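Local coordinates for protein putative Xylose isomerase (Rhodospirillum rubrum, PDB 3QXB) that probably acts as a metal-dependent isomerase of the xylose isomerase-like TIM-barrel family, holding manganese and iron ions at its metal sites, at residues 40-43 and 44-48; 54-58 and 59-63; 156-159 and 160-163; 224-228 and 229-233; 255-258 and 259-262. All blocks are in the same frame, centred on the assembly; numbering follows the deposited sequence. Where two conformers were deposited one is given.

Contact 1 (40-43 and 44-48); sequences AGLV and RDDLG
Leu-42 and Leu-47, five residues apart where helix 36-46 runs out, show how a helix ending can present an oily face and a charged one at once. The two leucines run obliquely past each other, with methyl CD2 of Leu-42 set against the branch carbon CG of Leu-47 at 4.0 Å. Leu-42 reaches this place because its CG stands anti to the backbone N (chi1 -170°). The Asp-46 side chain crosses that of Leu-42 at about a right angle and brings OD2 3.8 Å from Leu-42 CG; that same OD2 is salt-bridged to Arg-38.

The backbone follows a wider pi-type turn here. Leu-42 O accepts from Leu-47 N at 3.0 Å, nearly in line with its carbonyl, while the bond it takes from Asp-46 N is weak. One residue earlier, Asp-45 N donates to Gly-41 O at 2.7 Å, a regular four-residue step.

On the outer surface Arg-44 grips its neighbour Asp-45 side-on: NE meets OD1 at 2.8 Å, from above the carboxylate plane, and NH2 meets OD2 at 2.9 Å on the syn side. The two bonds should restrain the rotation of the guanidinium. Leu-42 and Leu-47 both pack on 295-310, so this alpha segment of a beta-alpha-beta unit buries its leucines against the chain's last helix, while its exposed charges are likely to be neutralised pairwise at the surface.

Contact 2 (54-58 and 59-63); sequences YTYDL and TDPWW
Tyr-54 and Thr-59 meet closely in the stretch leaving strand 51-55. The tyrosine and threonine side chains cross at about a right angle, with Thr-59 OG1 at the ring edge, in plane, and hydrogen-bonded to Tyr-54 OH at 2.6 Å; either hydroxyl could donate. The phenolic oxygen lies too near the threonine methyl in the model, and its place is therefore doubtful. Thr-59 offers OG1 from between its backbone N and carbonyl carbon (chi1 62°). With a phenylalanine in place of Tyr-54, Thr-59 OG1 would probably lose its hydroxyl mate in a buried setting.

Close packing continues at Pro-61, whose CG sits over one face of the Tyr-56 ring, 4.1 Å from the centroid, a CH-pi contact. Tyr-56 OH is hydrogen-bonded to Thr-131 OG1.

The looser side is at Trp-63, which touches residues 54-58 lightly, CH2 lying 3.8 Å from Leu-58 O. This side is not given over to solvent, because Trp-62 and Trp-63 meet Trp-63 and Trp-62 of the second subunit edge-to-face. An Asx turn, Trp-62 N to Asp-60 OD1, helps shape the loop. The chemistry is that of a buried dimer loop: aromatic rings do much of the packing, while hydroxyls and a carboxylate supply polar bonds.

Contact 3 (156-159 and 160-163); sequences ARDM and WIEL
Trp-160 and Ala-156 meet along helix 146-170 through backbone and ring together, and the rest of the contact sorts by kind. Among the backbone bonds, Trp-160 N donates to Ala-156 O at 3.1 Å, in the carbonyl plane, and Leu-163 N to Met-159 O at 2.9 Å. Ile-161 and Glu-162 repeat the same four-residue step to Arg-157 and Asp-158. A second bond from Trp-160 N, to Arg-157 O, is weak.

Side-chain carbon against carbonyl oxygen is the second kind. The indole turns its edge to Ala-156 O, which lies in the ring plane 3.4 Å from CD1, so that this oxygen is met by an amide and a ring edge. Ile-161 folds CG1 back, anti to its own carbonyl carbon (chi1 -68°), to within 3.4 Å of Arg-157 O. Leu-163 does likewise, its CG 3.4 Å from Met-159 O.

Packing beyond the helix is the third kind: the buried Trp-160 ring meets Phe-101 and Phe-135, while Met-159 (a selenomethionine), Glu-162 and Leu-163 touch Tyr-113 of helix 106-125. With all bonds between the segments main-chain, the side chains engage across them through carbon contacts, while Arg-157 turns its charge to Asp-199 and the indole joins this helix to its aromatic surroundings.

Contact 4 (224-228 and 229-233); sequences GPEAD and MDHWM
Glu-226 and His-231 are brought face to face by two different first torsions. The glutamate sets CG anti to its carbonyl carbon and then runs extended, whereas the histidine sends CG anti to its backbone N (chi1 173°), back toward the preceding loop. Glu-226 CG consequently stands over the centre of the imidazole, 4.0 Å from the centroid, in a CH-pi contact. Farther out the carboxylate continues over the same ring, its plane 26° from that of the imidazole, with OE2 3.5 Å from CE1. A third torsion matters at Asp-228, where CG lies between the backbone N and the carbonyl carbon (chi1 79°) and OD1 is turned toward the start of the helix.

This is the N-cap of helix 229-236, one of the helices surrounding the TIM barrel. The capping bond from His-231 N to Asp-228 OD1 is weak at 3.5 Å, and the same amide makes another weak bond to Asp-228 O at 3.3 Å. Asp-228 O also lies in the plane of the Trp-232 indole, at its edge, 3.6 Å from CD1. A water joins loop to helix alongside, donating to Glu-226 O at 2.8 Å and accepting from Trp-232 NE1 at 3.0 Å. Asp-230 brings a like charge near that of Asp-228, but its OD1 is held by Lys-275 and Tyr-276, which would probably soften the repulsion.

Contact 5 (255-258 and 259-262); sequences HWSF and TQPG. With MN (manganese (II) ion), chain G; EDO (1,2-ethanediol), chain K.
Trp-256 leans over the turn that follows it, and its side chain can be followed outward from Gln-260 to Pro-261. At its root, CB rests 3.9 Å from Gln-260 CB and 3.7 Å from O2 of a 1,2-ethanediol, probably a crystallisation additive. CG stands anti to the carbonyl carbon (chi1 -69°), which sets the indole beside Gln-260 and Pro-261. On the five-membered ring CD1 touches C2 of the ethanediol at 3.7 Å. On the six-membered ring CE3 and CZ3 are each 3.6 Å from Pro-261 O, which approaches obliquely. An alanine here would take away the indole and is likely to leave Pro-261 O without its ring neighbour and the turn less restrained on that side.

The turn is type I, closed by Gln-260 N to Ser-257 O at 3.1 Å; a weak bond from Thr-259 N to Ser-257 OG supports it. Just before the indole, His-255 NE2 binds manganese at 2.1 Å, with His-216, Asp-253 and two waters completing the site, while its ND1 bonds Glu-286 O.

The loop lies between strand 240-245 and helix 266-275 and is pinned to helix 295-310: Asp-301 receives both Ser-257 OG and Thr-259 OG1, and Phe-258 packs on Leu-309.

Overall arrangement
The five contacts, all local, are spread round one closed eight-stranded parallel barrel, and its two metal sites are their common reference. Contact 5 supplies a ligand directly: His-255 belongs to the site with His-216 and Asp-253. Contacts 2 and 4 stand farther back, the Thr-55 and Met-229 side chains being about 10 and 11 Å from a bound manganese. In contact 3 the Trp-160 side chain is about 8 Å from that of Glu-178, in the other site. That of Leu-47 in contact 1 is about 12 Å from Glu-286 of the same site, though contacts 1 and 3 lie about 37 Å apart, centre to centre. Contacts 1 and 5 lean on helix 295-310; contact 2 alone reaches the second subunit.

Contact 1 (40-43 and 44-48)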
# COMPACT_ATOMS: atom_id res chain seq x y z
N ALA A 40 -16.57 -2.48 -14.89
CA ALA A 40 -17.83 -1.72 -15.06
C ALA A 40 -19.05 -2.63 -14.97
O ALA A 40 -20.03 -2.28 -14.35
CB ALA A 40 -17.82 -0.95 -16.40
N GLY A 41 -19.00 -3.79 -15.59
CA GLY A 41 -20.13 -4.73 -15.58
C GLY A 41 -20.35 -5.36 -14.21
O GLY A 41 -21.46 -5.58 -13.79
N LEU A 42 -19.27 -5.64 -13.52
CA LEU A 42 -19.30 -6.11 -12.15
C LEU A 42 -19.97 -5.11 -11.20
O LEU A 42 -20.76 -5.50 -10.37
CB LEU A 42 -17.88 -6.36 -11.69
CG LEU A 42 -17.63 -7.09 -10.38
CD1 LEU A 42 -16.20 -7.57 -10.34
CD2 LEU A 42 -17.93 -6.24 -9.18
N VAL A 43 -19.63 -3.82 -11.30
CA VAL A 43 -20.26 -2.84 -10.43
C VAL A 43 -21.75 -2.71 -10.80
O VAL A 43 -22.62 -2.61 -9.92
CB VAL A 43 -19.55 -1.50 -10.51
CG1 VAL A 43 -20.37 -0.41 -9.83
CG2 VAL A 43 -18.12 -1.62 -9.89
N ARG A 44 -22.04 -2.72 -12.09
CA ARG A 44 -23.43 -2.53 -12.54
C ARG A 44 -24.32 -3.74 -12.29
O ARG A 44 -25.47 -3.57 -11.90
CB ARG A 44 -23.50 -2.26 -14.05
CG ARG A 44 -24.92 -1.94 -14.54
CD ARG A 44 -24.98 -1.82 -16.06
NE ARG A 44 -24.66 -3.11 -16.65
CZ ARG A 44 -24.10 -3.30 -17.84
NH1 ARG A 44 -23.78 -2.27 -18.63
NH2 ARG A 44 -23.85 -4.54 -18.25
N ASP A 45 -23.81 -4.92 -12.61
CA ASP A 45 -24.64 -6.11 -12.65
C ASP A 45 -24.51 -6.92 -11.37
O ASP A 45 -25.51 -7.40 -10.83
CB ASP A 45 -24.28 -6.98 -13.87
CG ASP A 45 -24.51 -6.27 -15.21
OD1 ASP A 45 -25.49 -5.47 -15.33
OD2 ASP A 45 -23.72 -6.52 -16.14
N ASP A 46 -23.30 -7.09 -10.88
CA ASP A 46 -23.09 -7.86 -9.67
C ASP A 46 -23.34 -7.09 -8.38
O ASP A 46 -23.98 -7.63 -7.48
CB ASP A 46 -21.69 -8.47 -9.67
CG ASP A 46 -21.49 -9.43 -10.80
OD1 ASP A 46 -22.48 -10.00 -11.27
OD2 ASP A 46 -20.33 -9.64 -11.23
N LEU A 47 -22.85 -5.84 -8.28
CA LEU A 47 -23.13 -5.02 -7.10
C LEU A 47 -24.41 -4.19 -7.24
O LEU A 47 -24.94 -3.75 -6.24
CB LEU A 47 -21.99 -4.07 -6.78
CG LEU A 47 -20.61 -4.71 -6.71
CD1 LEU A 47 -19.62 -3.63 -6.32
CD2 LEU A 47 -20.62 -5.87 -5.75
N GLY A 48 -24.90 -3.99 -8.47
CA GLY A 48 -26.16 -3.22 -8.68
C GLY A 48 -26.03 -1.78 -8.20
O GLY A 48 -26.93 -1.24 -7.62

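Contact 2 (54-58 and 59-63)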
# COMPACT_ATOMS: atom_id res chain seq x y z
N TYR A 54 -13.22 6.10 -8.04
CA TYR A 54 -12.12 5.41 -8.67
C TYR A 54 -10.91 5.58 -7.78
O TYR A 54 -10.74 6.65 -7.22
CB TYR A 54 -11.89 6.02 -10.04
CG TYR A 54 -10.75 5.45 -10.87
CD1 TYR A 54 -10.94 4.35 -11.71
CD2 TYR A 54 -9.51 6.05 -10.87
CE1 TYR A 54 -9.89 3.84 -12.49
CE2 TYR A 54 -8.50 5.57 -11.67
CZ TYR A 54 -8.69 4.46 -12.47
OH TYR A 54 -7.59 4.00 -13.24
N THR A 55 -10.09 4.54 -7.61
CA THR A 55 -8.93 4.62 -6.71
C THR A 55 -7.60 4.82 -7.50
O THR A 55 -7.40 4.21 -8.55
CB THR A 55 -8.82 3.35 -5.81
OG1 THR A 55 -7.66 3.43 -4.96
CG2 THR A 55 -8.73 2.04 -6.64
N TYR A 56 -6.71 5.66 -6.98
CA TYR A 56 -5.35 5.78 -7.56
C TYR A 56 -4.62 4.41 -7.61
O TYR A 56 -3.70 4.25 -8.37
CB TYR A 56 -4.49 6.69 -6.73
CG TYR A 56 -4.91 8.17 -6.56
CD1 TYR A 56 -6.09 8.68 -7.09
CD2 TYR A 56 -4.14 9.01 -5.81
CE1 TYR A 56 -6.44 10.01 -6.88
CE2 TYR A 56 -4.50 10.33 -5.56
CZ TYR A 56 -5.63 10.83 -6.08
OH TYR A 56 -5.93 12.18 -5.88
N ASP A 57 -5.04 3.46 -6.77
CA ASP A 57 -4.50 2.10 -6.73
C ASP A 57 -4.75 1.27 -8.02
O ASP A 57 -4.24 0.18 -8.13
CB ASP A 57 -5.00 1.33 -5.49
CG ASP A 57 -4.26 1.71 -4.19
OD1 ASP A 57 -3.27 2.49 -4.20
OD2 ASP A 57 -4.68 1.24 -3.11
N LEU A 58 -5.53 1.77 -8.97
CA LEU A 58 -5.72 1.07 -10.25
C LEU A 58 -4.79 1.65 -11.30
O LEU A 58 -4.26 0.90 -12.10
CB LEU A 58 -7.16 1.17 -10.74
CG LEU A 58 -8.19 0.26 -10.08
CD1 LEU A 58 -9.64 0.67 -10.49
CD2 LEU A 58 -7.93 -1.16 -10.48
N THR A 59 -4.55 2.98 -11.26
CA THR A 59 -3.63 3.64 -12.16
C THR A 59 -2.86 4.73 -11.38
O THR A 59 -3.46 5.73 -10.96
CB THR A 59 -4.37 4.24 -13.44
OG1 THR A 59 -5.29 5.22 -13.06
CG2 THR A 59 -5.08 3.17 -14.31
N ASP A 60 -1.54 4.51 -11.21
CA ASP A 60 -0.69 5.34 -10.38
C ASP A 60 -0.53 6.72 -11.05
O ASP A 60 -0.11 6.81 -12.20
CB ASP A 60 0.69 4.68 -10.22
CG ASP A 60 1.55 5.31 -9.13
OD1 ASP A 60 1.25 6.46 -8.68
OD2 ASP A 60 2.58 4.67 -8.77
N PRO A 61 -0.87 7.81 -10.34
CA PRO A 61 -0.64 9.18 -10.82
C PRO A 61 0.81 9.40 -11.29
O PRO A 61 1.05 10.13 -12.24
CB PRO A 61 -0.96 10.04 -9.58
CG PRO A 61 -2.03 9.28 -8.85
CD PRO A 61 -1.58 7.80 -9.05
N TRP A 62 1.76 8.78 -10.64
CA TRP A 62 3.18 8.84 -11.03
C TRP A 62 3.54 8.21 -12.39
O TRP A 62 4.57 8.52 -12.98
CB TRP A 62 4.06 8.25 -9.94
CG TRP A 62 4.15 9.07 -8.72
CD1 TRP A 62 3.67 8.76 -7.51
CD2 TRP A 62 4.81 10.32 -8.58
NE1 TRP A 62 3.96 9.75 -6.61
CE2 TRP A 62 4.63 10.74 -7.25
CE3 TRP A 62 5.47 11.17 -9.48
CZ2 TRP A 62 5.15 11.94 -6.78
CZ3 TRP A 62 5.96 12.37 -9.01
CH2 TRP A 62 5.82 12.73 -7.68
N TRP A 63 2.72 7.30 -12.89
CA TRP A 63 3.02 6.67 -14.19
C TRP A 63 3.15 7.72 -15.31
O TRP A 63 2.50 8.75 -15.23
CB TRP A 63 1.93 5.69 -14.57
CG TRP A 63 1.89 4.43 -13.78
CD1 TRP A 63 2.84 3.96 -12.88
CD2 TRP A 63 0.87 3.44 -13.82
NE1 TRP A 63 2.42 2.76 -12.36
CE2 TRP A 63 1.23 2.41 -12.95
CE3 TRP A 63 -0.33 3.32 -14.55
CZ2 TRP A 63 0.44 1.27 -12.77
CZ3 TRP A 63 -1.10 2.19 -14.38
CH2 TRP A 63 -0.75 1.21 -13.46

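Contact 3 (156-159 and 160-163)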
# COMPACT_ATOMS: atom_id res chain seq x y z
N ALA A 156 1.88 23.38 3.75
CA ALA A 156 0.95 22.43 3.18
C ALA A 156 -0.30 23.16 2.72
O ALA A 156 -0.77 22.93 1.63
CB ALA A 156 0.60 21.35 4.17
N ARG A 157 -0.85 24.02 3.59
CA ARG A 157 -2.06 24.80 3.29
C ARG A 157 -1.88 25.68 2.04
O ARG A 157 -2.74 25.71 1.17
CB ARG A 157 -2.46 25.64 4.53
CG ARG A 157 -3.03 27.04 4.25
CD ARG A 157 -3.43 27.75 5.56
NE ARG A 157 -2.29 28.31 6.30
CZ ARG A 157 -2.25 28.45 7.62
NH1 ARG A 157 -3.26 28.06 8.36
NH2 ARG A 157 -1.16 28.95 8.21
N ASP A 158 -0.74 26.35 1.94
CA ASP A 158 -0.44 27.15 0.77
C ASP A 158 -0.36 26.25 -0.47
O ASP A 158 -0.83 26.61 -1.52
CB ASP A 158 0.86 27.96 0.94
CG ASP A 158 0.72 29.10 1.95
OD1 ASP A 158 -0.44 29.49 2.29
OD2 ASP A 158 1.78 29.59 2.42
N MSE A 159 0.18 25.05 -0.33
CA MSE A 159 0.21 24.11 -1.45
C MSE A 159 -1.19 23.76 -1.96
O MSE A 159 -1.40 23.67 -3.17
CB MSE A 159 0.95 22.85 -1.08
CG MSE A 159 2.45 23.06 -1.02
SE MSE A 159 3.41 21.48 -0.62
CE MSE A 159 5.12 22.16 -0.88
N TRP A 160 -2.13 23.52 -1.04
CA TRP A 160 -3.45 23.08 -1.44
C TRP A 160 -4.20 24.21 -2.12
O TRP A 160 -5.03 23.96 -3.00
CB TRP A 160 -4.27 22.51 -0.26
CG TRP A 160 -3.98 21.03 -0.05
CD1 TRP A 160 -2.84 20.49 0.42
CD2 TRP A 160 -4.84 19.93 -0.35
NE1 TRP A 160 -2.92 19.12 0.44
CE2 TRP A 160 -4.14 18.75 -0.04
CE3 TRP A 160 -6.13 19.83 -0.88
CZ2 TRP A 160 -4.70 17.49 -0.19
CZ3 TRP A 160 -6.68 18.58 -1.04
CH2 TRP A 160 -5.96 17.42 -0.70
N ILE A 161 -3.92 25.44 -1.72
CA ILE A 161 -4.46 26.60 -2.40
C ILE A 161 -4.05 26.64 -3.85
O ILE A 161 -4.89 26.78 -4.72
CB ILE A 161 -4.09 27.91 -1.64
CG1 ILE A 161 -4.84 27.90 -0.30
CG2 ILE A 161 -4.35 29.13 -2.51
CD1 ILE A 161 -4.31 28.92 0.71
N GLU A 162 -2.75 26.51 -4.10
CA GLU A 162 -2.22 26.47 -5.46
C GLU A 162 -2.79 25.30 -6.30
O GLU A 162 -3.07 25.45 -7.49
CB GLU A 162 -0.70 26.30 -5.39
CG GLU A 162 0.02 26.94 -6.52
CD GLU A 162 1.55 26.95 -6.40
OE1 GLU A 162 2.13 26.76 -5.31
OE2 GLU A 162 2.17 27.18 -7.43
N LEU A 163 -2.90 24.14 -5.65
CA LEU A 163 -3.43 22.95 -6.29
C LEU A 163 -4.93 23.09 -6.59
O LEU A 163 -5.38 22.61 -7.62
CB LEU A 163 -3.15 21.72 -5.44
CG LEU A 163 -1.71 21.21 -5.48
CD1 LEU A 163 -1.50 20.22 -4.31
CD2 LEU A 163 -1.42 20.59 -6.80

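Contact 4 (224-228 and 229-233)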
# COMPACT_ATOMS: atom_id res chain seq x y z
N GLY A 224 -12.08 8.38 21.94
CA GLY A 224 -12.82 8.13 23.20
C GLY A 224 -14.30 8.38 22.99
O GLY A 224 -14.89 7.81 22.06
N PRO A 225 -14.90 9.28 23.80
CA PRO A 225 -16.33 9.53 23.66
C PRO A 225 -16.70 10.43 22.45
O PRO A 225 -17.88 10.53 22.11
CB PRO A 225 -16.69 10.21 24.99
CG PRO A 225 -15.43 10.95 25.39
CD PRO A 225 -14.28 10.10 24.86
N GLU A 226 -15.70 11.06 21.83
CA GLU A 226 -15.89 11.83 20.60
C GLU A 226 -15.76 10.92 19.36
O GLU A 226 -15.78 11.43 18.22
CB GLU A 226 -14.90 13.01 20.55
CG GLU A 226 -15.12 14.15 21.60
CD GLU A 226 -14.04 15.25 21.55
OE1 GLU A 226 -12.85 14.94 21.29
OE2 GLU A 226 -14.35 16.44 21.76
N ALA A 227 -15.61 9.60 19.57
CA ALA A 227 -15.65 8.62 18.49
C ALA A 227 -17.10 8.38 18.12
O ALA A 227 -17.63 7.33 18.38
CB ALA A 227 -14.97 7.28 18.89
N ASP A 228 -17.73 9.37 17.52
CA ASP A 228 -19.02 9.17 16.87
C ASP A 228 -19.39 10.29 15.92
O ASP A 228 -18.89 11.41 16.01
CB ASP A 228 -20.15 8.94 17.87
CG ASP A 228 -20.66 10.22 18.51
OD1 ASP A 228 -19.97 11.25 18.47
OD2 ASP A 228 -21.76 10.17 19.10
N MSE A 229 -20.33 9.98 15.03
CA MSE A 229 -20.52 10.81 13.86
C MSE A 229 -21.29 12.07 14.16
O MSE A 229 -21.11 13.03 13.45
CB MSE A 229 -21.14 10.02 12.72
CG MSE A 229 -20.18 8.99 12.11
SE MSE A 229 -18.72 9.80 11.19
CE MSE A 229 -19.74 10.64 9.80
N ASP A 230 -22.10 12.09 15.24
CA ASP A 230 -22.83 13.33 15.60
C ASP A 230 -21.84 14.44 15.96
O ASP A 230 -22.12 15.61 15.70
CB ASP A 230 -23.82 13.12 16.75
CG ASP A 230 -25.00 12.25 16.37
OD1 ASP A 230 -25.63 12.45 15.30
OD2 ASP A 230 -25.32 11.35 17.17
N HIS A 231 -20.72 14.07 16.57
CA HIS A 231 -19.69 15.05 16.92
C HIS A 231 -19.08 15.63 15.64
O HIS A 231 -18.72 16.80 15.58
CB HIS A 231 -18.62 14.39 17.80
CG HIS A 231 -17.44 15.27 18.06
ND1 HIS A 231 -17.52 16.40 18.85
CD2 HIS A 231 -16.14 15.18 17.66
CE1 HIS A 231 -16.33 16.98 18.89
NE2 HIS A 231 -15.48 16.26 18.18
N TRP A 232 -18.99 14.80 14.60
CA TRP A 232 -18.44 15.25 13.31
C TRP A 232 -19.43 16.23 12.66
O TRP A 232 -19.03 17.30 12.18
CB TRP A 232 -18.05 14.05 12.44
CG TRP A 232 -16.69 13.59 12.81
CD1 TRP A 232 -16.36 12.79 13.85
CD2 TRP A 232 -15.45 13.97 12.18
NE1 TRP A 232 -14.99 12.64 13.91
CE2 TRP A 232 -14.42 13.36 12.89
CE3 TRP A 232 -15.14 14.80 11.10
CZ2 TRP A 232 -13.09 13.51 12.55
CZ3 TRP A 232 -13.80 14.96 10.75
CH2 TRP A 232 -12.79 14.32 11.48
N MSE A 233 -20.72 15.92 12.69
CA MSE A 233 -21.71 16.87 12.17
C MSE A 233 -21.75 18.17 12.99
O MSE A 233 -21.86 19.26 12.42
CB MSE A 233 -23.10 16.25 12.09
CG MSE A 233 -23.18 15.04 11.14
SE MSE A 233 -22.43 15.35 9.39
CE MSE A 233 -24.05 15.39 8.33
O HOH W 1 -13.84 11.15 16.27

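Contact 5 (255-258 and 259-262)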
# COMPACT_ATOMS: atom_id res chain seq x y z
N HIS A 255 -12.00 -1.60 7.92
CA HIS A 255 -12.49 -1.67 6.55
C HIS A 255 -13.09 -3.05 6.27
O HIS A 255 -12.86 -3.62 5.20
CB HIS A 255 -11.39 -1.35 5.53
CG HIS A 255 -10.90 0.07 5.60
ND1 HIS A 255 -11.57 1.11 4.99
CD2 HIS A 255 -9.85 0.61 6.25
CE1 HIS A 255 -10.95 2.24 5.26
NE2 HIS A 255 -9.89 1.96 6.01
N TRP A 256 -13.84 -3.57 7.24
CA TRP A 256 -14.55 -4.80 7.06
C TRP A 256 -15.73 -4.56 6.16
O TRP A 256 -16.22 -3.43 6.01
CB TRP A 256 -15.04 -5.42 8.38
CG TRP A 256 -13.96 -5.95 9.27
CD1 TRP A 256 -12.74 -6.45 8.90
CD2 TRP A 256 -14.01 -6.05 10.69
NE1 TRP A 256 -12.02 -6.81 10.00
CE2 TRP A 256 -12.77 -6.58 11.12
CE3 TRP A 256 -14.97 -5.72 11.65
CZ2 TRP A 256 -12.48 -6.80 12.48
CZ3 TRP A 256 -14.68 -5.96 13.00
CH2 TRP A 256 -13.45 -6.50 13.39
N SER A 257 -16.19 -5.64 5.54
CA SER A 257 -17.41 -5.56 4.76
C SER A 257 -18.65 -5.76 5.66
O SER A 257 -18.53 -6.10 6.83
CB SER A 257 -17.37 -6.62 3.68
OG SER A 257 -17.95 -7.80 4.14
N PHE A 258 -19.83 -5.53 5.10
CA PHE A 258 -21.06 -5.59 5.86
C PHE A 258 -21.66 -6.99 6.02
O PHE A 258 -22.77 -7.16 6.55
CB PHE A 258 -22.05 -4.55 5.33
CG PHE A 258 -21.56 -3.14 5.50
CD1 PHE A 258 -21.78 -2.45 6.67
CD2 PHE A 258 -20.79 -2.53 4.50
CE1 PHE A 258 -21.31 -1.18 6.83
CE2 PHE A 258 -20.31 -1.28 4.66
CZ PHE A 258 -20.56 -0.59 5.81
N THR A 259 -20.92 -8.02 5.64
CA THR A 259 -21.21 -9.37 6.14
C THR A 259 -20.56 -9.63 7.53
O THR A 259 -20.83 -10.67 8.15
CB THR A 259 -20.75 -10.45 5.16
OG1 THR A 259 -19.31 -10.46 5.12
CG2 THR A 259 -21.32 -10.19 3.72
N GLN A 260 -19.71 -8.72 8.00
CA GLN A 260 -19.01 -8.87 9.27
C GLN A 260 -19.73 -8.15 10.44
O GLN A 260 -20.37 -7.11 10.24
CB GLN A 260 -17.61 -8.31 9.16
CG GLN A 260 -16.74 -9.02 8.15
CD GLN A 260 -16.74 -10.51 8.39
OE1 GLN A 260 -17.33 -11.26 7.62
NE2 GLN A 260 -16.11 -10.94 9.48
N PRO A 261 -19.64 -8.72 11.66
CA PRO A 261 -20.18 -8.03 12.82
C PRO A 261 -19.35 -6.80 13.17
O PRO A 261 -18.16 -6.74 12.91
CB PRO A 261 -20.14 -9.09 13.95
CG PRO A 261 -19.55 -10.29 13.40
CD PRO A 261 -19.16 -10.08 11.97
N GLY A 262 -20.01 -5.80 13.75
CA GLY A 262 -19.37 -4.56 14.16
C GLY A 262 -20.40 -3.49 14.45
O GLY A 262 -21.61 -3.76 14.43
MN MN G . -9.02 3.84 6.54
C1 EDO K . -12.93 -8.37 4.54
O1 EDO K . -11.61 -8.60 4.99
C2 EDO K . -13.72 -8.32 5.82
O2 EDO K . -14.94 -7.74 5.50
O HOH W 2 -22.78 -5.73 8.97
O HOH W 3 -9.29 4.84 4.47
O HOH W 4 -6.97 2.95 5.58